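Local coordinates for bifunctional GH43-CE protein (Bacteroides eggerthii, PDB 6MLY) that probably acts as a xylan-degrading beta-xylosidase through its glycoside hydrolase family 43 domain and carries a second, esterase-type domain of the alpha/beta-hydrolase kind, at residues Ile622-Phe627 with His632-Ala637; Gly638-Val643 with Ile718-Lys723; Pro726-Ile731 with Ile745-Ala750. All coordinates share one frame; numbering follows the deposited sequence.

Contact 1: residues Ile622-Phe627 with His632-Ala637; sequences IGITGF and HLASLA
I624 on strand 622-627 and A634 on helix 632-637 meet at the strand-turn-helix unit that probably forms the nucleophile elbow of the esterase domain, G626 being the first glycine of a GxSxG pattern. The short strand and helix axes come within 7.0 Å of each other and run at 148°, roughly antiparallel, as expected when a tight turn sends the chain back along the sheet. One branch of I624, CG1 and the CD1 beyond it, does the touching. With CG1 anti to the backbone N (chi1 -171°) and the chain extended beyond it, I624 CG1 lies 3.9 Å from A634 CB, and I624 CD1 reaches on toward the next helical turn, 4.5 Å from A637 CB. A634 CB also sits against the strand backbone, 4.0 Å from T625 C and 4.4 Å from G626 N. A CB on G626 would point toward the helix, near this methyl. T625 turns the other way, and its OG1 is hydrogen-bonded to V673 O on the adjoining strand 671-675. I624 is covered further by V550 of strand 546-552 and V601 of helix 596-610. The interface itself is small, burying 158 Å² over both sides. It is made by van der Waals contact of methyl and methylene groups with one another and with the flat strand backbone, and the small A634 and G626 are consistent with so close an approach of helix and strand: the CA atoms of T625 and A634 are 5.5 Å apart.

Contact 2: residues Gly638-Val643 with Ile718-Lys723; sequences GTTNGV and ITYIDK. With NA (sodium ion), chain H.
Y720 crosses T639 at about a right angle and continues past T640. At its root, Y720 CB lies 3.5 Å from T639 OG1, a hydroxyl whose hydrogen bond goes to P717 O. The ring, swung to the backbone N side (chi1 -49°), then passes T640: the methyl T640 CG2 sits 3.8 Å from the ring centroid and 25° off the normal, a CH-pi contact over one face, displaced toward CG and CD2. T719 CG2 covers the opposite face, so the ring is held between two threonine methyls. Its far end is fixed by a hydrogen bond from the Y720 hydroxyl group OH to L714 O. An alanine here would keep the backbone carbonyl but is likely to leave T640 CG2 without its aromatic face and L714 O without this partner. The backbones meet on a sodium ion, bound by T639 O at 2.4 Å, Y720 O at 2.3 Å and D722 OD1 at 2.5 Å. Both carboxylate oxygens of D725 complete the five protein ligands, and the cation would offset the repulsion between its joint ligands T639 O and Y720 O. The site thus ties the C-terminal end of helix 629-639 to the loop between helix 709-714 and strand 727-733; T639 CG2 packs on I721, which also touches A750 and L751 of helix 741-752, while T719 rests on strand 645-648.

Contact 3: residues Pro726-Ile731 with Ile745-Ala750; sequences PKFIVI and IFFSEA
F747 projects from helix 745-750 with CG anti to the backbone N (chi1 -175°), while F728 on strand 727-731 holds its CG beside the backbone N (chi1 -75°); these settings bring the two rings together nearly perpendicular. The planes make 84° and the centroids are 5.4 Å apart, consistent with an offset edge-to-face pair, in which the edge of F747 is directed at the face of F728. Its leading atom is F747 CZ, 3.7 Å from F728 CE2, with F747 CE2 3.9 Å from F728 CD2. V730, two residues along the strand, supports the same ring, its CG2 lying 3.5 Å from F747 CD2. The contact belongs to a beta-alpha-beta crossover, strand 727-733, helix 741-752 and strand 757-763, in which the helix packs over the parallel part of the mixed central sheet of the alpha/beta-hydrolase fold. Strand alternation agrees with this: F728 and V730 point to the helix, whereas I729 points away and touches F784 of helix 775-789. Nearest along the backbones are the CA atoms of V730 and S748, 6.6 Å apart. F747 extends its packing to N674 on strand 671-675 and to I718, and S748 OG is hydrogen-bonded to S744 O within its own helix.

All three contacts lie in the esterase-type domain, and each pair of centres is about 12 Å apart. They follow in series along the chain. Contact 1 passes helix 629-639 on to contact 2, which uses the end of that helix. Contacts 1 and 3 reach the same mixed sheet, their strands 621-627 and 727-733 lying on either side of strand 671-675. Direct touches close the triangle: L636 CD1 is 3.8 Å from Y720 CE2, and I721 CD1 is 3.5 Å from A750 CB. S635 meets both F728 and F747. The sodium site therefore sits where the helix of the probable nucleophile elbow and helix 741-752 are bridged by loop 718-723.

Contact 1: residues Ile622-Phe627 with His632-Ala637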
ATOM      1  N   ILE A 622       9.043  -2.326  28.030  1.00 69.98           N
ATOM      2  CA  ILE A 622       8.797  -3.249  26.916  1.00 69.80           C
ATOM      3  C   ILE A 622       8.255  -4.576  27.481  1.00 69.78           C
ATOM      4  O   ILE A 622       9.013  -5.394  28.020  1.00 70.69           O
ATOM      5  CB  ILE A 622      10.080  -3.462  26.087  1.00 69.37           C
ATOM      6  CG1 ILE A 622      10.597  -2.146  25.492  1.00 69.56           C
ATOM      7  CG2 ILE A 622       9.855  -4.519  25.015  1.00 68.66           C
ATOM      8  CD1 ILE A 622      11.877  -2.275  24.694  1.00 69.87           C
ATOM      9  N   GLY A 623       6.938  -4.785  27.361  1.00 69.75           N
ATOM     10  CA  GLY A 623       6.320  -6.087  27.642  1.00 69.40           C
ATOM     11  C   GLY A 623       6.546  -7.057  26.493  1.00 69.69           C
ATOM     12  O   GLY A 623       7.047  -6.663  25.446  1.00 71.02           O
ATOM     13  N   ILE A 624       6.179  -8.328  26.685  1.00 68.84           N
ATOM     14  CA  ILE A 624       6.310  -9.345  25.640  1.00 68.62           C
ATOM     15  C   ILE A 624       5.400 -10.528  25.983  1.00 68.71           C
ATOM     16  O   ILE A 624       5.246 -10.876  27.148  1.00 68.81           O
ATOM     17  CB  ILE A 624       7.779  -9.785  25.466  1.00 68.73           C
ATOM     18  CG1 ILE A 624       7.967 -10.675  24.233  1.00 68.44           C
ATOM     19  CG2 ILE A 624       8.301 -10.462  26.727  1.00 68.95           C
ATOM     20  CD1 ILE A 624       9.405 -10.812  23.789  1.00 68.68           C
ATOM     21  N   THR A 625       4.821 -11.139  24.946  1.00 69.00           N
ATOM     22  CA  THR A 625       3.854 -12.213  25.103  1.00 69.40           C
ATOM     23  C   THR A 625       3.805 -13.052  23.821  1.00 70.41           C
ATOM     24  O   THR A 625       4.378 -12.680  22.807  1.00 70.94           O
ATOM     25  CB  THR A 625       2.486 -11.639  25.493  1.00 69.55           C
ATOM     26  OG1 THR A 625       1.557 -12.713  25.648  1.00 69.36           O
ATOM     27  CG2 THR A 625       1.958 -10.647  24.479  1.00 69.26           C
ATOM     28  N   GLY A 626       3.125 -14.200  23.892  1.00 71.15           N
ATOM     29  CA  GLY A 626       2.957 -15.092  22.747  1.00 72.23           C
ATOM     30  C   GLY A 626       2.280 -16.392  23.143  1.00 72.73           C
ATOM     31  O   GLY A 626       2.233 -16.724  24.320  1.00 73.32           O
ATOM     32  N   PHE A 627       1.744 -17.112  22.150  1.00 73.80           N
ATOM     33  CA  PHE A 627       1.056 -18.387  22.380  1.00 74.30           C
ATOM     34  C   PHE A 627       1.960 -19.534  21.911  1.00 74.08           C
ATOM     35  O   PHE A 627       2.669 -19.400  20.919  1.00 75.23           O
ATOM     36  CB  PHE A 627      -0.345 -18.398  21.750  1.00 75.27           C
ATOM     37  CG  PHE A 627      -0.462 -18.046  20.285  1.00 76.50           C
ATOM     38  CD1 PHE A 627      -0.461 -16.723  19.863  1.00 77.26           C
ATOM     39  CD2 PHE A 627      -0.650 -19.036  19.330  1.00 77.98           C
ATOM     40  CE1 PHE A 627      -0.597 -16.401  18.518  1.00 77.45           C
ATOM     41  CE2 PHE A 627      -0.787 -18.714  17.988  1.00 78.39           C
ATOM     42  CZ  PHE A 627      -0.761 -17.397  17.581  1.00 78.09           C
ATOM     43  N   HIS A 632       6.975 -19.676  24.760  1.00 67.52           N
ATOM     44  CA  HIS A 632       8.301 -20.226  25.041  1.00 67.79           C
ATOM     45  C   HIS A 632       9.386 -19.158  24.853  1.00 67.93           C
ATOM     46  O   HIS A 632      10.215 -18.964  25.739  1.00 67.58           O
ATOM     47  CB  HIS A 632       8.595 -21.443  24.154  1.00 68.56           C
ATOM     48  CG  HIS A 632      10.035 -21.830  24.147  1.00 68.99           C
ATOM     49  ND1 HIS A 632      10.917 -21.369  23.187  1.00 69.20           N
ATOM     50  CD2 HIS A 632      10.753 -22.611  24.981  1.00 69.32           C
ATOM     51  CE1 HIS A 632      12.116 -21.856  23.426  1.00 70.12           C
ATOM     52  NE2 HIS A 632      12.043 -22.621  24.525  1.00 70.03           N
ATOM     53  N   LEU A 633       9.381 -18.493  23.688  1.00 67.56           N
ATOM     54  CA  LEU A 633      10.435 -17.540  23.318  1.00 67.60           C
ATOM     55  C   LEU A 633      10.314 -16.253  24.148  1.00 66.84           C
ATOM     56  O   LEU A 633      11.332 -15.664  24.536  1.00 66.60           O
ATOM     57  CB  LEU A 633      10.356 -17.255  21.814  1.00 67.62           C
ATOM     58  CG  LEU A 633      10.834 -18.387  20.905  1.00 68.48           C
ATOM     59  CD1 LEU A 633      10.432 -18.138  19.457  1.00 68.51           C
ATOM     60  CD2 LEU A 633      12.338 -18.577  21.008  1.00 69.12           C
ATOM     61  N   ALA A 634       9.074 -15.832  24.426  1.00 66.16           N
ATOM     62  CA  ALA A 634       8.807 -14.693  25.307  1.00 65.82           C
ATOM     63  C   ALA A 634       9.302 -14.999  26.728  1.00 65.55           C
ATOM     64  O   ALA A 634       9.892 -14.143  27.386  1.00 66.00           O
ATOM     65  CB  ALA A 634       7.335 -14.365  25.297  1.00 65.49           C
ATOM     66  N   SER A 635       9.062 -16.228  27.194  1.00 65.39           N
ATOM     67  CA  SER A 635       9.479 -16.658  28.531  1.00 65.24           C
ATOM     68  C   SER A 635      11.010 -16.687  28.628  1.00 65.28           C
ATOM     69  O   SER A 635      11.582 -16.093  29.543  1.00 65.37           O
ATOM     70  CB  SER A 635       8.877 -17.993  28.880  1.00 65.17           C
ATOM     71  OG  SER A 635       7.464 -17.893  28.991  1.00 64.73           O
ATOM     72  N   LEU A 636      11.648 -17.370  27.666  1.00 65.55           N
ATOM     73  CA  LEU A 636      13.109 -17.537  27.601  1.00 66.24           C
ATOM     74  C   LEU A 636      13.785 -16.163  27.522  1.00 66.47           C
ATOM     75  O   LEU A 636      14.874 -15.981  28.058  1.00 66.90           O
ATOM     76  CB  LEU A 636      13.459 -18.401  26.383  1.00 66.61           C
ATOM     77  CG  LEU A 636      14.922 -18.821  26.257  1.00 67.45           C
ATOM     78  CD1 LEU A 636      15.305 -19.783  27.369  1.00 67.52           C
ATOM     79  CD2 LEU A 636      15.191 -19.456  24.903  1.00 67.91           C
ATOM     80  N   ALA A 637      13.127 -15.214  26.838  1.00 66.26           N
ATOM     81  CA  ALA A 637      13.532 -13.810  26.799  1.00 66.38           C
ATOM     82  C   ALA A 637      13.439 -13.195  28.201  1.00 66.54           C
ATOM     83  O   ALA A 637      14.332 -12.465  28.612  1.00 67.09           O
ATOM     84  CB  ALA A 637      12.672 -13.056  25.817  1.00 66.09           C
TER

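Contact 2: residues Gly638-Val643 with Ile718-Lys723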
ATOM      1  N   GLY A 638      12.349 -13.504  28.917  1.00 66.16           N
ATOM      2  CA  GLY A 638      12.088 -13.037  30.292  1.00 66.34           C
ATOM      3  C   GLY A 638      13.182 -13.417  31.283  1.00 67.17           C
ATOM      4  O   GLY A 638      13.620 -12.582  32.081  1.00 67.74           O
ATOM      5  N   THR A 639      13.638 -14.671  31.234  1.00 67.17           N
ATOM      6  CA  THR A 639      14.550 -15.175  32.260  1.00 67.42           C
ATOM      7  C   THR A 639      16.012 -14.868  31.901  1.00 68.15           C
ATOM      8  O   THR A 639      16.889 -15.020  32.764  1.00 68.74           O
ATOM      9  CB  THR A 639      14.322 -16.667  32.555  1.00 67.34           C
ATOM     10  OG1 THR A 639      14.633 -17.456  31.409  1.00 67.86           O
ATOM     11  CG2 THR A 639      12.905 -16.973  32.984  1.00 66.89           C
ATOM     12  N   THR A 640      16.280 -14.412  30.669  1.00 68.29           N
ATOM     13  CA  THR A 640      17.669 -14.264  30.190  1.00 69.06           C
ATOM     14  C   THR A 640      18.076 -12.787  30.050  1.00 69.66           C
ATOM     15  O   THR A 640      19.121 -12.490  29.472  1.00 70.53           O
ATOM     16  CB  THR A 640      17.888 -15.067  28.902  1.00 69.13           C
ATOM     17  OG1 THR A 640      16.994 -14.590  27.898  1.00 68.74           O
ATOM     18  CG2 THR A 640      17.692 -16.552  29.124  1.00 69.00           C
ATOM     19  N   ASN A 641      17.287 -11.877  30.633  1.00 69.42           N
ATOM     20  CA  ASN A 641      17.689 -10.484  30.829  1.00 70.07           C
ATOM     21  C   ASN A 641      19.143 -10.428  31.310  1.00 70.86           C
ATOM     22  O   ASN A 641      19.441 -10.807  32.433  1.00 71.09           O
ATOM     23  CB  ASN A 641      16.798  -9.761  31.845  1.00 70.10           C
ATOM     24  CG  ASN A 641      15.532  -9.188  31.242  1.00 69.94           C
ATOM     25  OD1 ASN A 641      15.408  -9.070  30.024  1.00 70.31           O
ATOM     26  ND2 ASN A 641      14.592  -8.803  32.090  1.00 69.64           N
ATOM     27  N   GLY A 642      20.035  -9.952  30.440  1.00 71.75           N
ATOM     28  CA  GLY A 642      21.414  -9.665  30.797  1.00 72.98           C
ATOM     29  C   GLY A 642      22.330 -10.857  30.598  1.00 73.52           C
ATOM     30  O   GLY A 642      23.499 -10.797  30.967  1.00 74.61           O
ATOM     31  N   VAL A 643      21.810 -11.931  29.993  1.00 73.29           N
ATOM     32  CA  VAL A 643      22.582 -13.146  29.763  1.00 73.95           C
ATOM     33  C   VAL A 643      23.117 -13.139  28.326  1.00 75.25           C
ATOM     34  O   VAL A 643      22.340 -13.108  27.365  1.00 75.40           O
ATOM     35  CB  VAL A 643      21.734 -14.402  30.030  1.00 73.18           C
ATOM     36  CG1 VAL A 643      22.545 -15.675  29.833  1.00 73.77           C
ATOM     37  CG2 VAL A 643      21.107 -14.365  31.416  1.00 72.57           C
ATOM     38  N   ILE A 718      13.317 -22.074  32.540  1.00 66.60           N
ATOM     39  CA  ILE A 718      13.468 -22.341  33.989  1.00 66.61           C
ATOM     40  C   ILE A 718      14.941 -22.180  34.400  1.00 67.03           C
ATOM     41  O   ILE A 718      15.235 -21.585  35.428  1.00 66.95           O
ATOM     42  CB  ILE A 718      12.897 -23.728  34.375  1.00 66.75           C
ATOM     43  CG1 ILE A 718      11.364 -23.731  34.367  1.00 66.47           C
ATOM     44  CG2 ILE A 718      13.451 -24.197  35.712  1.00 66.82           C
ATOM     45  CD1 ILE A 718      10.730 -25.069  34.701  1.00 66.79           C
ATOM     46  N   THR A 719      15.853 -22.701  33.576  1.00 67.38           N
ATOM     47  CA  THR A 719      17.298 -22.653  33.807  1.00 68.31           C
ATOM     48  C   THR A 719      17.749 -21.280  34.335  1.00 68.25           C
ATOM     49  O   THR A 719      18.615 -21.221  35.199  1.00 68.78           O
ATOM     50  CB  THR A 719      18.058 -23.002  32.519  1.00 69.04           C
ATOM     51  OG1 THR A 719      17.616 -24.298  32.114  1.00 70.33           O
ATOM     52  CG2 THR A 719      19.565 -22.998  32.669  1.00 69.53           C
ATOM     53  N   TYR A 720      17.166 -20.192  33.819  1.00 68.09           N
ATOM     54  CA  TYR A 720      17.738 -18.844  33.944  1.00 68.15           C
ATOM     55  C   TYR A 720      16.937 -17.962  34.917  1.00 68.00           C
ATOM     56  O   TYR A 720      17.107 -16.738  34.904  1.00 67.89           O
ATOM     57  CB  TYR A 720      17.804 -18.189  32.557  1.00 68.09           C
ATOM     58  CG  TYR A 720      18.428 -19.045  31.479  1.00 68.29           C
ATOM     59  CD1 TYR A 720      19.803 -19.085  31.307  1.00 68.95           C
ATOM     60  CD2 TYR A 720      17.650 -19.822  30.635  1.00 68.02           C
ATOM     61  CE1 TYR A 720      20.388 -19.880  30.336  1.00 69.39           C
ATOM     62  CE2 TYR A 720      18.220 -20.618  29.656  1.00 68.44           C
ATOM     63  CZ  TYR A 720      19.595 -20.648  29.504  1.00 69.16           C
ATOM     64  OH  TYR A 720      20.178 -21.424  28.548  1.00 69.50           O
ATOM     65  N   ILE A 721      16.084 -18.567  35.757  1.00 67.69           N
ATOM     66  CA  ILE A 721      15.219 -17.820  36.699  1.00 67.51           C
ATOM     67  C   ILE A 721      16.045 -17.342  37.903  1.00 68.25           C
ATOM     68  O   ILE A 721      16.803 -18.108  38.502  1.00 68.84           O
ATOM     69  CB  ILE A 721      14.024 -18.663  37.184  1.00 67.30           C
ATOM     70  CG1 ILE A 721      13.143 -19.157  36.037  1.00 67.07           C
ATOM     71  CG2 ILE A 721      13.212 -17.883  38.209  1.00 67.41           C
ATOM     72  CD1 ILE A 721      12.093 -20.162  36.472  1.00 67.16           C
ATOM     73  N   ASP A 722      15.830 -16.081  38.289  1.00 68.68           N
ATOM     74  CA  ASP A 722      16.456 -15.490  39.456  1.00 69.41           C
ATOM     75  C   ASP A 722      15.497 -14.435  40.021  1.00 69.44           C
ATOM     76  O   ASP A 722      14.426 -14.217  39.465  1.00 69.48           O
ATOM     77  CB  ASP A 722      17.850 -14.959  39.105  1.00 70.32           C
ATOM     78  CG  ASP A 722      17.842 -13.650  38.342  1.00 71.43           C
ATOM     79  OD1 ASP A 722      18.097 -13.678  37.112  1.00 71.51           O
ATOM     80  OD2 ASP A 722      17.594 -12.612  38.984  1.00 72.47           O
ATOM     81  N   LYS A 723      15.907 -13.777  41.110  1.00 69.66           N
ATOM     82  CA  LYS A 723      15.038 -12.900  41.911  1.00 69.42           C
ATOM     83  C   LYS A 723      14.747 -11.598  41.143  1.00 68.91           C
ATOM     84  O   LYS A 723      13.696 -10.981  41.335  1.00 68.10           O
ATOM     85  CB  LYS A 723      15.676 -12.581  43.273  1.00 70.11           C
ATOM     86  CG  LYS A 723      16.495 -13.692  43.928  1.00 70.91           C
ATOM     87  CD  LYS A 723      15.670 -14.868  44.416  1.00 71.48           C
ATOM     88  CE  LYS A 723      16.508 -16.054  44.860  1.00 71.79           C
ATOM     89  NZ  LYS A 723      15.711 -17.047  45.621  1.00 71.80           N
TER
HETATM   90 NA    NA H 904      18.064 -14.693  34.848  1.00 40.86          NA

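Contact 3: residues Pro726-Ile731 with Ile745-Ala750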
ATOM      1  N   PRO A 726      11.953 -10.398  35.475  1.00 66.46           N
ATOM      2  CA  PRO A 726      10.658  -9.716  35.535  1.00 66.12           C
ATOM      3  C   PRO A 726       9.524 -10.552  36.149  1.00 65.95           C
ATOM      4  O   PRO A 726       9.679 -11.746  36.374  1.00 66.32           O
ATOM      5  CB  PRO A 726      10.321  -9.425  34.062  1.00 65.71           C
ATOM      6  CG  PRO A 726      11.614  -9.664  33.312  1.00 65.96           C
ATOM      7  CD  PRO A 726      12.338 -10.731  34.097  1.00 66.30           C
ATOM      8  N   LYS A 727       8.386  -9.894  36.394  1.00 66.09           N
ATOM      9  CA  LYS A 727       7.144 -10.545  36.794  1.00 66.35           C
ATOM     10  C   LYS A 727       6.538 -11.271  35.587  1.00 66.28           C
ATOM     11  O   LYS A 727       6.580 -10.759  34.470  1.00 66.16           O
ATOM     12  CB  LYS A 727       6.154  -9.511  37.342  1.00 67.04           C
ATOM     13  CG  LYS A 727       5.953  -9.537  38.849  1.00 67.61           C
ATOM     14  CD  LYS A 727       7.168  -9.140  39.656  1.00 68.36           C
ATOM     15  CE  LYS A 727       7.123  -9.688  41.069  1.00 69.03           C
ATOM     16  NZ  LYS A 727       5.899  -9.274  41.802  1.00 69.64           N
ATOM     17  N   PHE A 728       5.959 -12.452  35.831  1.00 66.05           N
ATOM     18  CA  PHE A 728       5.356 -13.281  34.789  1.00 66.04           C
ATOM     19  C   PHE A 728       3.858 -13.463  35.050  1.00 66.56           C
ATOM     20  O   PHE A 728       3.405 -13.351  36.174  1.00 67.46           O
ATOM     21  CB  PHE A 728       6.035 -14.650  34.734  1.00 65.90           C
ATOM     22  CG  PHE A 728       7.397 -14.634  34.092  1.00 65.82           C
ATOM     23  CD1 PHE A 728       8.503 -14.187  34.794  1.00 66.01           C
ATOM     24  CD2 PHE A 728       7.569 -15.053  32.781  1.00 65.68           C
ATOM     25  CE1 PHE A 728       9.755 -14.166  34.199  1.00 66.30           C
ATOM     26  CE2 PHE A 728       8.819 -15.021  32.184  1.00 65.75           C
ATOM     27  CZ  PHE A 728       9.909 -14.576  32.893  1.00 66.16           C
ATOM     28  N   ILE A 729       3.106 -13.748  33.986  1.00 66.98           N
ATOM     29  CA  ILE A 729       1.771 -14.319  34.095  1.00 67.67           C
ATOM     30  C   ILE A 729       1.693 -15.488  33.113  1.00 68.45           C
ATOM     31  O   ILE A 729       1.747 -15.277  31.911  1.00 68.72           O
ATOM     32  CB  ILE A 729       0.675 -13.269  33.826  1.00 67.90           C
ATOM     33  CG1 ILE A 729       0.561 -12.273  34.983  1.00 68.34           C
ATOM     34  CG2 ILE A 729      -0.660 -13.941  33.526  1.00 68.11           C
ATOM     35  CD1 ILE A 729      -0.720 -11.467  34.992  1.00 68.84           C
ATOM     36  N   VAL A 730       1.577 -16.710  33.639  1.00 68.79           N
ATOM     37  CA  VAL A 730       1.456 -17.902  32.819  1.00 69.25           C
ATOM     38  C   VAL A 730      -0.024 -18.286  32.763  1.00 70.29           C
ATOM     39  O   VAL A 730      -0.702 -18.242  33.785  1.00 71.10           O
ATOM     40  CB  VAL A 730       2.318 -19.055  33.362  1.00 69.73           C
ATOM     41  CG1 VAL A 730       2.209 -20.292  32.483  1.00 70.11           C
ATOM     42  CG2 VAL A 730       3.772 -18.639  33.522  1.00 69.51           C
ATOM     43  N   ILE A 731      -0.498 -18.648  31.564  1.00 70.60           N
ATOM     44  CA  ILE A 731      -1.906 -18.999  31.309  1.00 71.51           C
ATOM     45  C   ILE A 731      -1.957 -20.277  30.461  1.00 71.94           C
ATOM     46  O   ILE A 731      -1.200 -20.409  29.497  1.00 72.64           O
ATOM     47  CB  ILE A 731      -2.649 -17.836  30.621  1.00 71.47           C
ATOM     48  CG1 ILE A 731      -2.444 -16.507  31.357  1.00 71.43           C
ATOM     49  CG2 ILE A 731      -4.124 -18.172  30.452  1.00 72.37           C
ATOM     50  CD1 ILE A 731      -3.168 -15.330  30.733  1.00 71.50           C
ATOM     51  N   ILE A 745       2.724 -25.296  34.574  1.00 67.21           N
ATOM     52  CA  ILE A 745       2.773 -25.447  36.049  1.00 67.19           C
ATOM     53  C   ILE A 745       4.225 -25.633  36.516  1.00 66.84           C
ATOM     54  O   ILE A 745       4.642 -24.997  37.483  1.00 66.63           O
ATOM     55  CB  ILE A 745       1.847 -26.580  36.539  1.00 67.94           C
ATOM     56  CG1 ILE A 745       0.391 -26.323  36.136  1.00 68.51           C
ATOM     57  CG2 ILE A 745       1.984 -26.763  38.042  1.00 68.07           C
ATOM     58  CD1 ILE A 745      -0.524 -27.512  36.294  1.00 69.37           C
ATOM     59  N   PHE A 746       4.985 -26.494  35.826  1.00 67.15           N
ATOM     60  CA  PHE A 746       6.436 -26.596  36.020  1.00 67.50           C
ATOM     61  C   PHE A 746       7.056 -25.192  36.076  1.00 66.72           C
ATOM     62  O   PHE A 746       7.862 -24.901  36.951  1.00 67.51           O
ATOM     63  CB  PHE A 746       7.123 -27.360  34.880  1.00 68.45           C
ATOM     64  CG  PHE A 746       6.787 -28.824  34.725  1.00 69.77           C
ATOM     65  CD1 PHE A 746       6.199 -29.552  35.751  1.00 70.30           C
ATOM     66  CD2 PHE A 746       7.099 -29.487  33.545  1.00 70.78           C
ATOM     67  CE1 PHE A 746       5.907 -30.897  35.589  1.00 71.23           C
ATOM     68  CE2 PHE A 746       6.809 -30.835  33.390  1.00 71.79           C
ATOM     69  CZ  PHE A 746       6.214 -31.539  34.413  1.00 71.99           C
ATOM     70  N   PHE A 747       6.673 -24.337  35.123  1.00 66.15           N
ATOM     71  CA  PHE A 747       7.253 -23.012  34.954  1.00 65.59           C
ATOM     72  C   PHE A 747       6.797 -22.087  36.091  1.00 65.37           C
ATOM     73  O   PHE A 747       7.618 -21.427  36.716  1.00 65.26           O
ATOM     74  CB  PHE A 747       6.909 -22.466  33.561  1.00 65.39           C
ATOM     75  CG  PHE A 747       7.535 -21.140  33.204  1.00 65.02           C
ATOM     76  CD1 PHE A 747       8.876 -20.890  33.454  1.00 65.04           C
ATOM     77  CD2 PHE A 747       6.787 -20.146  32.593  1.00 64.71           C
ATOM     78  CE1 PHE A 747       9.448 -19.672  33.114  1.00 64.79           C
ATOM     79  CE2 PHE A 747       7.362 -18.931  32.245  1.00 64.49           C
ATOM     80  CZ  PHE A 747       8.692 -18.694  32.510  1.00 64.53           C
ATOM     81  N   SER A 748       5.488 -22.040  36.351  1.00 65.33           N
ATOM     82  CA  SER A 748       4.939 -21.147  37.376  1.00 65.29           C
ATOM     83  C   SER A 748       5.491 -21.487  38.770  1.00 65.53           C
ATOM     84  O   SER A 748       5.715 -20.579  39.566  1.00 65.69           O
ATOM     85  CB  SER A 748       3.431 -21.139  37.365  1.00 65.51           C
ATOM     86  OG  SER A 748       2.917 -22.272  36.692  1.00 65.88           O
ATOM     87  N   GLU A 749       5.726 -22.774  39.061  1.00 65.72           N
ATOM     88  CA  GLU A 749       6.285 -23.169  40.372  1.00 65.83           C
ATOM     89  C   GLU A 749       7.727 -22.658  40.483  1.00 65.75           C
ATOM     90  O   GLU A 749       8.105 -22.076  41.494  1.00 65.79           O
ATOM     91  CB  GLU A 749       6.225 -24.684  40.614  1.00 66.36           C
ATOM     92  CG  GLU A 749       4.844 -25.213  40.970  1.00 66.84           C
ATOM     93  CD  GLU A 749       4.138 -24.531  42.133  1.00 66.80           C
ATOM     94  OE1 GLU A 749       4.230 -25.051  43.295  1.00 67.11           O
ATOM     95  OE2 GLU A 749       3.459 -23.510  41.880  1.00 67.15           O
ATOM     96  N   ALA A 750       8.525 -22.882  39.436  1.00 65.69           N
ATOM     97  CA  ALA A 750       9.921 -22.478  39.432  1.00 65.83           C
ATOM     98  C   ALA A 750      10.016 -20.969  39.700  1.00 65.89           C
ATOM     99  O   ALA A 750      10.842 -20.529  40.503  1.00 66.07           O
ATOM    100  CB  ALA A 750      10.560 -22.870  38.124  1.00 65.73           C
TER